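Local coordinates for protein alanine racemase (Actinobacillus succinogenes, PDB 3C3K) that is of unknown function but has the two-lobed periplasmic binding protein-like fold, as in the effector-binding domains of LacI-type regulators, at residues K124-H132 against V183-I191; Y95-I106 against K261-W269. All coordinates share one frame; numbering follows the deposited sequence.

Interaction 1: K124-H132 against V183-I191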
ATOM      1  N   LYS B 124      13.084   6.223  29.556  1.00 18.71           N
ATOM      2  CA  LYS B 124      11.633   6.352  29.443  1.00 17.01           C
ATOM      3  C   LYS B 124      10.908   5.473  30.484  1.00 17.52           C
ATOM      4  O   LYS B 124      11.355   4.398  30.765  1.00 18.24           O
ATOM      5  CB  LYS B 124      11.179   6.005  28.008  1.00 16.38           C
ATOM      6  CG  LYS B 124      11.757   6.936  26.942  1.00 15.92           C
ATOM      7  CD  LYS B 124      11.288   8.385  27.221  1.00 12.73           C
ATOM      8  CE  LYS B 124      11.777   9.384  26.175  1.00 14.22           C
ATOM      9  NZ  LYS B 124      10.829  10.593  26.156  1.00 18.00           N
ATOM     10  N   LYS B 125       9.804   5.937  31.055  1.00 17.26           N
ATOM     11  CA  LYS B 125       9.221   5.286  32.197  1.00 17.65           C
ATOM     12  C   LYS B 125       7.697   5.153  32.045  1.00 18.52           C
ATOM     13  O   LYS B 125       7.033   4.396  32.775  1.00 18.54           O
ATOM     14  CB  LYS B 125       9.546   6.088  33.472  1.00 18.53           C
ATOM     15  CG  LYS B 125      10.873   5.653  34.092  1.00 20.61           C
ATOM     16  CD  LYS B 125      11.140   6.376  35.388  1.00 27.38           C
ATOM     17  CE  LYS B 125      12.521   6.050  35.907  1.00 32.54           C
ATOM     18  NZ  LYS B 125      13.572   6.092  34.824  1.00 39.97           N
ATOM     19  N   ARG B 126       7.139   5.844  31.065  1.00 17.75           N
ATOM     20  CA  ARG B 126       5.701   5.739  30.827  1.00 18.08           C
ATOM     21  C   ARG B 126       5.468   5.434  29.361  1.00 18.00           C
ATOM     22  O   ARG B 126       5.229   6.358  28.544  1.00 19.32           O
ATOM     23  CB  ARG B 126       4.994   7.031  31.240  1.00 17.27           C
ATOM     24  CG  ARG B 126       5.006   7.249  32.752  1.00 19.21           C
ATOM     25  CD  ARG B 126       4.564   8.678  33.272  1.00 20.04           C
ATOM     26  NE  ARG B 126       4.887   9.831  32.429  1.00 26.21           N
ATOM     27  CZ  ARG B 126       6.027  10.539  32.439  1.00 29.22           C
ATOM     28  NH1 ARG B 126       7.031  10.228  33.252  1.00 27.77           N
ATOM     29  NH2 ARG B 126       6.173  11.589  31.611  1.00 28.66           N
ATOM     30  N   ILE B 127       5.564   4.152  29.023  1.00 16.46           N
ATOM     31  CA  ILE B 127       5.560   3.732  27.652  1.00 16.68           C
ATOM     32  C   ILE B 127       4.138   3.245  27.385  1.00 16.58           C
ATOM     33  O   ILE B 127       3.626   2.388  28.131  1.00 18.74           O
ATOM     34  CB  ILE B 127       6.593   2.592  27.403  1.00 15.73           C
ATOM     35  CG1 ILE B 127       8.011   3.062  27.725  1.00 17.05           C
ATOM     36  CG2 ILE B 127       6.496   2.073  25.919  1.00 18.55           C
ATOM     37  CD1 ILE B 127       8.972   1.979  28.056  1.00 19.33           C
ATOM     38  N   ALA B 128       3.515   3.777  26.342  1.00 15.22           N
ATOM     39  CA  ALA B 128       2.159   3.399  25.888  1.00 13.96           C
ATOM     40  C   ALA B 128       2.291   2.547  24.629  1.00 14.76           C
ATOM     41  O   ALA B 128       3.358   2.554  23.956  1.00 14.71           O
ATOM     42  CB  ALA B 128       1.271   4.698  25.591  1.00 14.71           C
ATOM     43  N   LEU B 129       1.232   1.786  24.340  1.00 12.34           N
ATOM     44  CA  LEU B 129       1.131   0.941  23.161  1.00 12.79           C
ATOM     45  C   LEU B 129      -0.091   1.355  22.327  1.00 13.47           C
ATOM     46  O   LEU B 129      -1.191   1.583  22.863  1.00 13.10           O
ATOM     47  CB  LEU B 129       1.038  -0.552  23.566  1.00 12.06           C
ATOM     48  CG  LEU B 129       0.926  -1.614  22.457  1.00 11.67           C
ATOM     49  CD1 LEU B 129       2.368  -1.843  21.847  1.00 11.13           C
ATOM     50  CD2 LEU B 129       0.410  -2.951  22.993  1.00 13.66           C
ATOM     51  N   ILE B 130       0.115   1.539  21.029  1.00 12.53           N
ATOM     52  CA  ILE B 130      -1.023   1.662  20.127  1.00 12.72           C
ATOM     53  C   ILE B 130      -1.105   0.280  19.445  1.00 13.58           C
ATOM     54  O   ILE B 130      -0.167  -0.124  18.697  1.00 12.67           O
ATOM     55  CB  ILE B 130      -0.851   2.800  19.054  1.00 12.00           C
ATOM     56  CG1 ILE B 130      -0.727   4.146  19.735  1.00  9.29           C
ATOM     57  CG2 ILE B 130      -2.102   2.831  18.088  1.00 13.24           C
ATOM     58  CD1 ILE B 130      -0.519   5.315  18.805  1.00 14.40           C
ATOM     59  N   ASN B 131      -2.151  -0.471  19.763  1.00 13.80           N
ATOM     60  CA  ASN B 131      -2.317  -1.787  19.142  1.00 15.53           C
ATOM     61  C   ASN B 131      -3.446  -1.707  18.085  1.00 17.28           C
ATOM     62  O   ASN B 131      -4.115  -0.670  17.963  1.00 17.38           O
ATOM     63  CB  ASN B 131      -2.561  -2.851  20.232  1.00 13.85           C
ATOM     64  CG  ASN B 131      -2.187  -4.241  19.796  1.00 14.90           C
ATOM     65  OD1 ASN B 131      -2.044  -4.509  18.602  1.00 17.77           O
ATOM     66  ND2 ASN B 131      -2.115  -5.177  20.754  1.00 13.75           N
ATOM     67  N   HIS B 132      -3.685  -2.748  17.304  1.00 18.34           N
ATOM     68  CA  HIS B 132      -4.708  -2.569  16.264  1.00 20.78           C
ATOM     69  C   HIS B 132      -5.799  -3.624  16.347  1.00 23.11           C
ATOM     70  O   HIS B 132      -6.881  -3.363  16.978  1.00 27.66           O
ATOM     71  CB  HIS B 132      -4.092  -2.334  14.853  1.00 20.67           C
ATOM     72  CG  HIS B 132      -5.055  -2.472  13.707  1.00 21.16           C
ATOM     73  ND1 HIS B 132      -6.270  -1.814  13.654  1.00 18.48           N
ATOM     74  CD2 HIS B 132      -4.971  -3.185  12.547  1.00 24.00           C
ATOM     75  CE1 HIS B 132      -6.898  -2.123  12.523  1.00 19.39           C
ATOM     76  NE2 HIS B 132      -6.142  -2.960  11.838  1.00 19.89           N
ATOM     77  N   VAL B 183      -1.888  11.141  33.691  1.00 25.09           N
ATOM     78  CA  VAL B 183      -0.474  10.910  33.381  1.00 23.96           C
ATOM     79  C   VAL B 183      -0.349  10.670  31.890  1.00 22.00           C
ATOM     80  O   VAL B 183      -1.010   9.785  31.353  1.00 21.19           O
ATOM     81  CB  VAL B 183       0.093   9.703  34.175  1.00 24.32           C
ATOM     82  CG1 VAL B 183       1.589   9.498  33.862  1.00 25.30           C
ATOM     83  CG2 VAL B 183      -0.059   9.934  35.654  1.00 25.84           C
ATOM     84  N   LYS B 184       0.474  11.477  31.230  1.00 21.75           N
ATOM     85  CA  LYS B 184       0.783  11.315  29.809  1.00 23.22           C
ATOM     86  C   LYS B 184       1.992  10.380  29.530  1.00 21.10           C
ATOM     87  O   LYS B 184       2.887  10.240  30.382  1.00 20.95           O
ATOM     88  CB  LYS B 184       1.026  12.686  29.198  1.00 23.30           C
ATOM     89  CG  LYS B 184       0.266  13.720  29.936  1.00 29.68           C
ATOM     90  CD  LYS B 184      -0.861  14.279  29.155  1.00 36.51           C
ATOM     91  CE  LYS B 184      -0.480  15.709  28.830  1.00 40.03           C
ATOM     92  NZ  LYS B 184      -1.570  16.368  28.091  1.00 41.74           N
ATOM     93  N   PRO B 185       2.038   9.767  28.336  1.00 19.71           N
ATOM     94  CA  PRO B 185       3.186   8.935  28.149  1.00 18.72           C
ATOM     95  C   PRO B 185       4.425   9.767  27.872  1.00 18.11           C
ATOM     96  O   PRO B 185       4.326  10.952  27.473  1.00 15.49           O
ATOM     97  CB  PRO B 185       2.818   8.092  26.918  1.00 19.24           C
ATOM     98  CG  PRO B 185       1.981   8.958  26.114  1.00 21.02           C
ATOM     99  CD  PRO B 185       1.149   9.755  27.155  1.00 19.24           C
ATOM    100  N   ASP B 186       5.588   9.189  28.157  1.00 17.40           N
ATOM    101  CA  ASP B 186       6.804   9.746  27.638  1.00 16.37           C
ATOM    102  C   ASP B 186       7.306   8.897  26.459  1.00 15.83           C
ATOM    103  O   ASP B 186       8.408   9.136  25.953  1.00 15.78           O
ATOM    104  CB  ASP B 186       7.893   9.901  28.750  1.00 17.26           C
ATOM    105  CG  ASP B 186       8.251   8.576  29.447  1.00 19.33           C
ATOM    106  OD1 ASP B 186       7.819   7.510  28.956  1.00 21.42           O
ATOM    107  OD2 ASP B 186       8.938   8.594  30.518  1.00 21.07           O
ATOM    108  N   ALA B 187       6.542   7.891  26.031  1.00 14.64           N
ATOM    109  CA  ALA B 187       6.935   7.096  24.870  1.00 13.72           C
ATOM    110  C   ALA B 187       5.808   6.279  24.341  1.00 14.80           C
ATOM    111  O   ALA B 187       4.910   5.856  25.126  1.00 15.81           O
ATOM    112  CB  ALA B 187       8.126   6.208  25.167  1.00 14.18           C
ATOM    113  N   ILE B 188       5.775   6.164  23.009  1.00 13.38           N
ATOM    114  CA  ILE B 188       4.678   5.499  22.312  1.00 14.23           C
ATOM    115  C   ILE B 188       5.276   4.478  21.371  1.00 14.70           C
ATOM    116  O   ILE B 188       6.118   4.805  20.497  1.00 13.71           O
ATOM    117  CB  ILE B 188       3.716   6.479  21.552  1.00 15.41           C
ATOM    118  CG1 ILE B 188       2.890   7.339  22.539  1.00 15.72           C
ATOM    119  CG2 ILE B 188       2.688   5.683  20.799  1.00 15.94           C
ATOM    120  CD1 ILE B 188       2.068   8.433  21.893  1.00 13.02           C
ATOM    121  N   PHE B 189       4.871   3.230  21.595  1.00 13.77           N
ATOM    122  CA  PHE B 189       5.277   2.120  20.784  1.00 14.42           C
ATOM    123  C   PHE B 189       4.038   1.675  19.977  1.00 15.38           C
ATOM    124  O   PHE B 189       3.056   1.257  20.578  1.00 14.68           O
ATOM    125  CB  PHE B 189       5.720   0.980  21.715  1.00 14.18           C
ATOM    126  CG  PHE B 189       6.067  -0.321  21.008  1.00 14.64           C
ATOM    127  CD1 PHE B 189       6.548  -0.315  19.681  1.00 12.90           C
ATOM    128  CD2 PHE B 189       6.001  -1.545  21.709  1.00 11.51           C
ATOM    129  CE1 PHE B 189       6.857  -1.492  19.063  1.00 11.48           C
ATOM    130  CE2 PHE B 189       6.329  -2.748  21.089  1.00 16.59           C
ATOM    131  CZ  PHE B 189       6.773  -2.724  19.769  1.00 13.15           C
ATOM    132  N   ALA B 190       4.088   1.834  18.640  1.00 15.74           N
ATOM    133  CA  ALA B 190       3.011   1.343  17.772  1.00 15.60           C
ATOM    134  C   ALA B 190       3.388   0.095  17.016  1.00 16.12           C
ATOM    135  O   ALA B 190       4.546  -0.081  16.581  1.00 17.87           O
ATOM    136  CB  ALA B 190       2.515   2.429  16.838  1.00 15.75           C
ATOM    137  N   ILE B 191       2.375  -0.738  16.846  1.00 15.80           N
ATOM    138  CA  ILE B 191       2.383  -2.069  16.219  1.00 15.54           C
ATOM    139  C   ILE B 191       2.515  -2.028  14.667  1.00 14.70           C
ATOM    140  O   ILE B 191       2.619  -3.077  14.008  1.00 13.84           O
ATOM    141  CB  ILE B 191       1.082  -2.740  16.707  1.00 17.17           C
ATOM    142  CG1 ILE B 191       1.344  -3.707  17.843  1.00 17.60           C
ATOM    143  CG2 ILE B 191       0.045  -3.088  15.655  1.00 14.45           C
ATOM    144  CD1 ILE B 191       2.340  -3.217  18.739  1.00 22.05           C
TER
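The Arg126 guanidinium meets 183-191 at an edge and over one face. At the edge, NE donates in the group's plane to Lys184 O (2.9 Å), while Asp186 OD2 lies over the face, off centre. NH1 stands 3.7 Å from Asp186 OD2, a long salt bridge that is electrostatic only, because the oxygen sits well out of the guanidinium plane. Leu129 CD1 comes obliquely to the Phe189 ring, 3.6 Å from CD2. Asp186 turns its carboxylate back over its own backbone (chi1 58°), where Lys125 N reaches OD2 (2.8 Å) on the syn lone pair and Arg126 N reaches OD1 (2.8 Å) from out of the carboxylate plane. Lys124 runs antiparallel to this side chain, and NZ bonds Asp186 O at 2.8 Å, with Pro211 O as a second acceptor. Beyond, Ala128 N to Ala187 O, Phe189 N to Ala128 O and Ile130 N to Phe189 O join the strands. Leu129 CD1 presses tightly on Ile191 CD1 (3.4 Å). Helix 168-179 covers Ala128, Ile130 and Ile188; helices 108-121 and 137-152 lie over Ile127, Leu129 and Phe189. Parallel central strands packed between helices on both faces are characteristic of the Rossmann-like lobe of periplasmic binding proteins.

Interaction 2: Y95-I106 against K261-W269; sequences YDPLSTVSSVSI and KTVHHLLPW
His264 packs its imidazole into the turn of 95-106 and forms the tight part of the contact. NE2 donates to Ser99 O (2.8 Å) in the ring plane, and ND1 shares a hydrogen bond with Ser103 OG (2.7 Å), so bonds at both nitrogens fix the ring's rotation. Over one face lie Asp96 O and Pro97 CA, the latter a CH-pi contact 3.8 Å from the ring centroid. The Asp96-Ser99 type I turn, with its Asx turn at Asp96, shapes this pocket. On the same packed face a water bridges Ser103 OG, Ser105 OG and His265 O. Tyr95 extends with CG anti to its N (chi1 180°), which lays the ring between Pro97 CD on one face and Leu266 CD2 on the other; the methyl sits 3.9 Å from the centroid, almost on the normal. Parallel backbone bonds run from Ser103 N to Val263 O through Leu267 N to Ser105 O, Val263 N bonds Ser102 OG, and Val104 CG2 packs on Leu267 CG.

The looser side holds exposed Thr100, Thr262 and Leu266. Here a water joins the partly exposed Tyr95, through OH, to His264 O. At the exposed end, Thr262 OG1 reaches Thr100 O at 3.2 Å, from above the carbonyl plane. Helix 239-254 covers Val104, Val263 and His265. Strand 264-266 thus closes one edge of the six-stranded parallel sheet after the chain returns from the other lobe, the crossover topology of the periplasmic binding protein fold.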
ATOM      1  N   TYR B  95       3.090 -17.108  14.107  1.00 21.87           N
ATOM      2  CA  TYR B  95       3.988 -18.159  14.590  1.00 21.67           C
ATOM      3  C   TYR B  95       3.362 -18.985  15.695  1.00 21.94           C
ATOM      4  O   TYR B  95       3.129 -18.451  16.784  1.00 22.26           O
ATOM      5  CB  TYR B  95       5.259 -17.525  15.137  1.00 20.67           C
ATOM      6  CG  TYR B  95       6.281 -18.469  15.681  1.00 19.66           C
ATOM      7  CD1 TYR B  95       6.803 -19.470  14.890  1.00 23.22           C
ATOM      8  CD2 TYR B  95       6.797 -18.298  16.944  1.00 19.67           C
ATOM      9  CE1 TYR B  95       7.763 -20.333  15.346  1.00 20.56           C
ATOM     10  CE2 TYR B  95       7.770 -19.124  17.424  1.00 22.67           C
ATOM     11  CZ  TYR B  95       8.257 -20.143  16.591  1.00 22.04           C
ATOM     12  OH  TYR B  95       9.221 -20.981  17.013  1.00 21.66           O
ATOM     13  N   ASP B  96       3.108 -20.272  15.406  1.00 21.62           N
ATOM     14  CA  ASP B  96       2.749 -21.246  16.413  1.00 22.59           C
ATOM     15  C   ASP B  96       3.488 -22.530  16.093  1.00 22.39           C
ATOM     16  O   ASP B  96       3.193 -23.183  15.086  1.00 21.70           O
ATOM     17  CB  ASP B  96       1.268 -21.565  16.386  1.00 23.34           C
ATOM     18  CG  ASP B  96       0.884 -22.541  17.488  1.00 26.79           C
ATOM     19  OD1 ASP B  96       1.783 -22.957  18.282  1.00 27.73           O
ATOM     20  OD2 ASP B  96      -0.321 -22.847  17.577  1.00 26.00           O
ATOM     21  N   PRO B  97       4.516 -22.863  16.892  1.00 22.18           N
ATOM     22  CA  PRO B  97       5.280 -24.087  16.538  1.00 22.53           C
ATOM     23  C   PRO B  97       4.530 -25.427  16.731  1.00 22.45           C
ATOM     24  O   PRO B  97       5.001 -26.490  16.274  1.00 21.49           O
ATOM     25  CB  PRO B  97       6.568 -24.000  17.394  1.00 23.38           C
ATOM     26  CG  PRO B  97       6.431 -22.737  18.277  1.00 21.72           C
ATOM     27  CD  PRO B  97       5.095 -22.085  18.003  1.00 22.68           C
ATOM     28  N   LEU B  98       3.365 -25.380  17.376  1.00 21.96           N
ATOM     29  CA  LEU B  98       2.550 -26.559  17.535  1.00 21.27           C
ATOM     30  C   LEU B  98       1.593 -26.662  16.343  1.00 21.34           C
ATOM     31  O   LEU B  98       0.963 -27.705  16.100  1.00 20.60           O
ATOM     32  CB  LEU B  98       1.794 -26.517  18.881  1.00 22.08           C
ATOM     33  CG  LEU B  98       2.742 -26.705  20.078  1.00 20.67           C
ATOM     34  CD1 LEU B  98       1.914 -26.759  21.322  1.00 24.97           C
ATOM     35  CD2 LEU B  98       3.683 -27.971  19.971  1.00 24.49           C
ATOM     36  N   SER B  99       1.510 -25.631  15.527  1.00 19.80           N
ATOM     37  CA  SER B  99       0.627 -25.771  14.353  1.00 20.50           C
ATOM     38  C   SER B  99       1.254 -26.731  13.328  1.00 19.53           C
ATOM     39  O   SER B  99       2.476 -26.810  13.241  1.00 20.26           O
ATOM     40  CB  SER B  99       0.351 -24.393  13.755  1.00 20.72           C
ATOM     41  OG  SER B  99      -0.016 -24.501  12.406  1.00 23.87           O
ATOM     42  N   THR B 100       0.451 -27.506  12.600  1.00 18.18           N
ATOM     43  CA  THR B 100       0.995 -28.356  11.553  1.00 18.30           C
ATOM     44  C   THR B 100       1.210 -27.667  10.185  1.00 18.44           C
ATOM     45  O   THR B 100       1.736 -28.266   9.277  1.00 19.51           O
ATOM     46  CB  THR B 100       0.150 -29.592  11.334  1.00 18.69           C
ATOM     47  OG1 THR B 100      -1.212 -29.207  11.065  1.00 18.92           O
ATOM     48  CG2 THR B 100       0.221 -30.470  12.590  1.00 19.30           C
ATOM     49  N   VAL B 101       0.806 -26.415  10.057  1.00 17.66           N
ATOM     50  CA  VAL B 101       0.964 -25.680   8.818  1.00 16.05           C
ATOM     51  C   VAL B 101       2.279 -24.949   8.871  1.00 16.67           C
ATOM     52  O   VAL B 101       2.533 -24.222   9.823  1.00 15.34           O
ATOM     53  CB  VAL B 101      -0.173 -24.697   8.663  1.00 16.04           C
ATOM     54  CG1 VAL B 101       0.002 -23.828   7.356  1.00 11.81           C
ATOM     55  CG2 VAL B 101      -1.525 -25.479   8.696  1.00 13.08           C
ATOM     56  N   SER B 102       3.133 -25.177   7.872  1.00 14.39           N
ATOM     57  CA  SER B 102       4.423 -24.564   7.905  1.00 13.94           C
ATOM     58  C   SER B 102       4.284 -23.061   7.789  1.00 14.81           C
ATOM     59  O   SER B 102       3.364 -22.572   7.141  1.00 14.28           O
ATOM     60  CB  SER B 102       5.328 -25.089   6.780  1.00 12.44           C
ATOM     61  OG  SER B 102       5.506 -26.488   6.925  1.00 12.39           O
ATOM     62  N   SER B 103       5.243 -22.333   8.390  1.00 14.46           N
ATOM     63  CA  SER B 103       5.132 -20.890   8.548  1.00 14.48           C
ATOM     64  C   SER B 103       6.492 -20.262   8.374  1.00 13.53           C
ATOM     65  O   SER B 103       7.529 -20.910   8.517  1.00 14.14           O
ATOM     66  CB  SER B 103       4.594 -20.516   9.934  1.00 13.77           C
ATOM     67  OG  SER B 103       5.528 -21.002  10.874  1.00 19.87           O
ATOM     68  N   VAL B 104       6.469 -18.962   8.150  1.00 14.59           N
ATOM     69  CA  VAL B 104       7.654 -18.134   8.118  1.00 16.19           C
ATOM     70  C   VAL B 104       7.239 -16.751   8.681  1.00 16.48           C
ATOM     71  O   VAL B 104       6.220 -16.198   8.297  1.00 16.84           O
ATOM     72  CB  VAL B 104       8.294 -18.067   6.690  1.00 15.87           C
ATOM     73  CG1 VAL B 104       7.302 -17.648   5.641  1.00 18.81           C
ATOM     74  CG2 VAL B 104       9.470 -17.052   6.658  1.00 15.68           C
ATOM     75  N   SER B 105       7.986 -16.275   9.665  1.00 16.56           N
ATOM     76  CA  SER B 105       7.688 -15.032  10.402  1.00 16.77           C
ATOM     77  C   SER B 105       8.903 -14.624  11.219  1.00 16.84           C
ATOM     78  O   SER B 105       9.949 -15.274  11.159  1.00 17.71           O
ATOM     79  CB  SER B 105       6.501 -15.183  11.350  1.00 15.62           C
ATOM     80  OG  SER B 105       6.730 -16.207  12.248  1.00 16.47           O
ATOM     81  N   ILE B 106       8.780 -13.516  11.947  1.00 16.45           N
ATOM     82  CA  ILE B 106       9.754 -13.158  12.945  1.00 16.11           C
ATOM     83  C   ILE B 106       9.230 -13.603  14.317  1.00 16.73           C
ATOM     84  O   ILE B 106       8.083 -14.073  14.433  1.00 14.32           O
ATOM     85  CB  ILE B 106       9.983 -11.605  12.980  1.00 17.08           C
ATOM     86  CG1 ILE B 106       8.707 -10.887  13.486  1.00 16.55           C
ATOM     87  CG2 ILE B 106      10.486 -11.121  11.603  1.00 14.33           C
ATOM     88  CD1 ILE B 106       8.896  -9.486  14.021  1.00 17.62           C
ATOM     89  N   LYS B 261       7.933 -31.786   5.443  1.00 20.90           N
ATOM     90  CA  LYS B 261       7.516 -31.888   6.853  1.00 19.65           C
ATOM     91  C   LYS B 261       7.215 -30.495   7.317  1.00 18.01           C
ATOM     92  O   LYS B 261       7.586 -29.537   6.637  1.00 15.27           O
ATOM     93  CB  LYS B 261       8.637 -32.434   7.761  1.00 20.09           C
ATOM     94  CG  LYS B 261       9.362 -33.683   7.260  1.00 24.07           C
ATOM     95  CD  LYS B 261       8.402 -34.824   6.974  1.00 25.64           C
ATOM     96  CE  LYS B 261       9.115 -35.996   6.279  1.00 28.49           C
ATOM     97  NZ  LYS B 261       8.221 -37.165   6.008  1.00 25.93           N
ATOM     98  N   THR B 262       6.565 -30.382   8.466  1.00 15.61           N
ATOM     99  CA  THR B 262       6.270 -29.101   9.065  1.00 15.61           C
ATOM    100  C   THR B 262       7.531 -28.419   9.500  1.00 15.11           C
ATOM    101  O   THR B 262       8.363 -29.029  10.191  1.00 15.46           O
ATOM    102  CB  THR B 262       5.497 -29.298  10.345  1.00 14.47           C
ATOM    103  OG1 THR B 262       4.351 -30.026  10.018  1.00 17.24           O
ATOM    104  CG2 THR B 262       5.122 -27.976  10.952  1.00 14.66           C
ATOM    105  N   VAL B 263       7.652 -27.136   9.142  1.00 16.09           N
ATOM    106  CA  VAL B 263       8.762 -26.312   9.596  1.00 14.96           C
ATOM    107  C   VAL B 263       8.257 -24.935   9.930  1.00 15.42           C
ATOM    108  O   VAL B 263       7.379 -24.421   9.230  1.00 14.44           O
ATOM    109  CB  VAL B 263       9.850 -26.158   8.483  1.00 16.09           C
ATOM    110  CG1 VAL B 263      10.643 -27.438   8.336  1.00 13.05           C
ATOM    111  CG2 VAL B 263       9.229 -25.794   7.123  1.00 14.64           C
ATOM    112  N   HIS B 264       8.836 -24.303  10.956  1.00 13.17           N
ATOM    113  CA  HIS B 264       8.377 -22.988  11.346  1.00 14.11           C
ATOM    114  C   HIS B 264       9.593 -22.134  11.318  1.00 15.17           C
ATOM    115  O   HIS B 264      10.381 -22.156  12.272  1.00 15.62           O
ATOM    116  CB  HIS B 264       7.726 -23.025  12.736  1.00 14.70           C
ATOM    117  CG  HIS B 264       6.448 -23.818  12.788  1.00 15.86           C
ATOM    118  ND1 HIS B 264       5.277 -23.375  12.195  1.00 18.08           N
ATOM    119  CD2 HIS B 264       6.147 -25.013  13.367  1.00 13.73           C
ATOM    120  CE1 HIS B 264       4.323 -24.281  12.368  1.00 11.10           C
ATOM    121  NE2 HIS B 264       4.822 -25.274  13.091  1.00 14.48           N
ATOM    122  N   HIS B 265       9.860 -21.483  10.177  1.00 15.86           N
ATOM    123  CA  HIS B 265      11.052 -20.634  10.080  1.00 16.05           C
ATOM    124  C   HIS B 265      10.871 -19.287  10.793  1.00 16.90           C
ATOM    125  O   HIS B 265       9.826 -18.629  10.655  1.00 16.66           O
ATOM    126  CB  HIS B 265      11.406 -20.330   8.629  1.00 16.01           C
ATOM    127  CG  HIS B 265      11.911 -21.499   7.868  1.00 16.52           C
ATOM    128  ND1 HIS B 265      13.241 -21.636   7.534  1.00 18.99           N
ATOM    129  CD2 HIS B 265      11.282 -22.598   7.376  1.00 20.08           C
ATOM    130  CE1 HIS B 265      13.417 -22.767   6.863  1.00 19.11           C
ATOM    131  NE2 HIS B 265      12.245 -23.369   6.741  1.00 21.37           N
ATOM    132  N   LEU B 266      11.885 -18.897  11.561  1.00 16.10           N
ATOM    133  CA  LEU B 266      11.930 -17.602  12.196  1.00 17.57           C
ATOM    134  C   LEU B 266      13.043 -16.880  11.523  1.00 17.65           C
ATOM    135  O   LEU B 266      14.155 -17.343  11.558  1.00 19.82           O
ATOM    136  CB  LEU B 266      12.249 -17.714  13.672  1.00 16.96           C
ATOM    137  CG  LEU B 266      11.023 -17.998  14.568  1.00 19.17           C
ATOM    138  CD1 LEU B 266      11.552 -18.063  15.980  1.00 19.60           C
ATOM    139  CD2 LEU B 266       9.955 -17.000  14.484  1.00 13.63           C
ATOM    140  N   LEU B 267      12.744 -15.758  10.895  1.00 18.50           N
ATOM    141  CA  LEU B 267      13.745 -14.887  10.267  1.00 18.29           C
ATOM    142  C   LEU B 267      14.096 -13.703  11.210  1.00 18.96           C
ATOM    143  O   LEU B 267      13.253 -13.295  12.049  1.00 18.87           O
ATOM    144  CB  LEU B 267      13.262 -14.388   8.878  1.00 16.47           C
ATOM    145  CG  LEU B 267      12.922 -15.440   7.810  1.00 17.60           C
ATOM    146  CD1 LEU B 267      12.742 -14.752   6.496  1.00 17.48           C
ATOM    147  CD2 LEU B 267      14.001 -16.564   7.614  1.00 20.91           C
ATOM    148  N   PRO B 268      15.367 -13.208  11.153  1.00 19.19           N
ATOM    149  CA  PRO B 268      15.789 -12.167  12.131  1.00 18.96           C
ATOM    150  C   PRO B 268      15.119 -10.836  11.878  1.00 19.35           C
ATOM    151  O   PRO B 268      15.046 -10.423  10.749  1.00 19.66           O
ATOM    152  CB  PRO B 268      17.327 -11.996  11.914  1.00 20.33           C
ATOM    153  CG  PRO B 268      17.739 -12.948  10.784  1.00 18.90           C
ATOM    154  CD  PRO B 268      16.446 -13.611  10.212  1.00 19.66           C
ATOM    155  N   TRP B 269      14.634 -10.187  12.942  1.00 19.18           N
ATOM    156  CA  TRP B 269      14.217  -8.784  12.918  1.00 19.07           C
ATOM    157  C   TRP B 269      15.375  -7.912  13.350  1.00 19.65           C
ATOM    158  O   TRP B 269      16.263  -8.386  14.042  1.00 20.34           O
ATOM    159  CB  TRP B 269      13.045  -8.578  13.873  1.00 18.54           C
ATOM    160  CG  TRP B 269      13.343  -9.075  15.249  1.00 19.38           C
ATOM    161  CD1 TRP B 269      13.073 -10.318  15.747  1.00 22.75           C
ATOM    162  CD2 TRP B 269      13.992  -8.346  16.305  1.00 18.78           C
ATOM    163  NE1 TRP B 269      13.524 -10.419  17.039  1.00 24.25           N
ATOM    164  CE2 TRP B 269      14.072  -9.209  17.411  1.00 21.82           C
ATOM    165  CE3 TRP B 269      14.505  -7.037  16.416  1.00 16.57           C
ATOM    166  CZ2 TRP B 269      14.662  -8.824  18.622  1.00 21.86           C
ATOM    167  CZ3 TRP B 269      15.108  -6.639  17.626  1.00 18.66           C
ATOM    168  CH2 TRP B 269      15.202  -7.542  18.706  1.00 19.05           C
TER
HETATM  169  O   HOH W   1      10.701 -22.142  15.177  1.00 23.02           O
HETATM  170  O   HOH W   2       7.207 -18.684  11.812  1.00 18.33           O

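The two contacts lie on opposite sides of the chain's centre, their own centres about 29 Å apart and their nearest atoms about 9 Å apart, without touching. Each pairs parallel strands, but in different sheets: interaction 2 at the edge of the six-stranded sheet, interaction 1 in the middle of the four-stranded one. Along the chain the order is 95-106, 124-132, 183-191, 261-269, so both strands of interaction 1 are built between the two of interaction 2. Helix 108-121 connects strand 102-105 to 127-131; it packs on Ile127 and Phe189, and its Tyr114 meets Trp269 edge to face. Phe219 touches both Phe189 and Ile106. The lobes are therefore joined by repeated chain crossings.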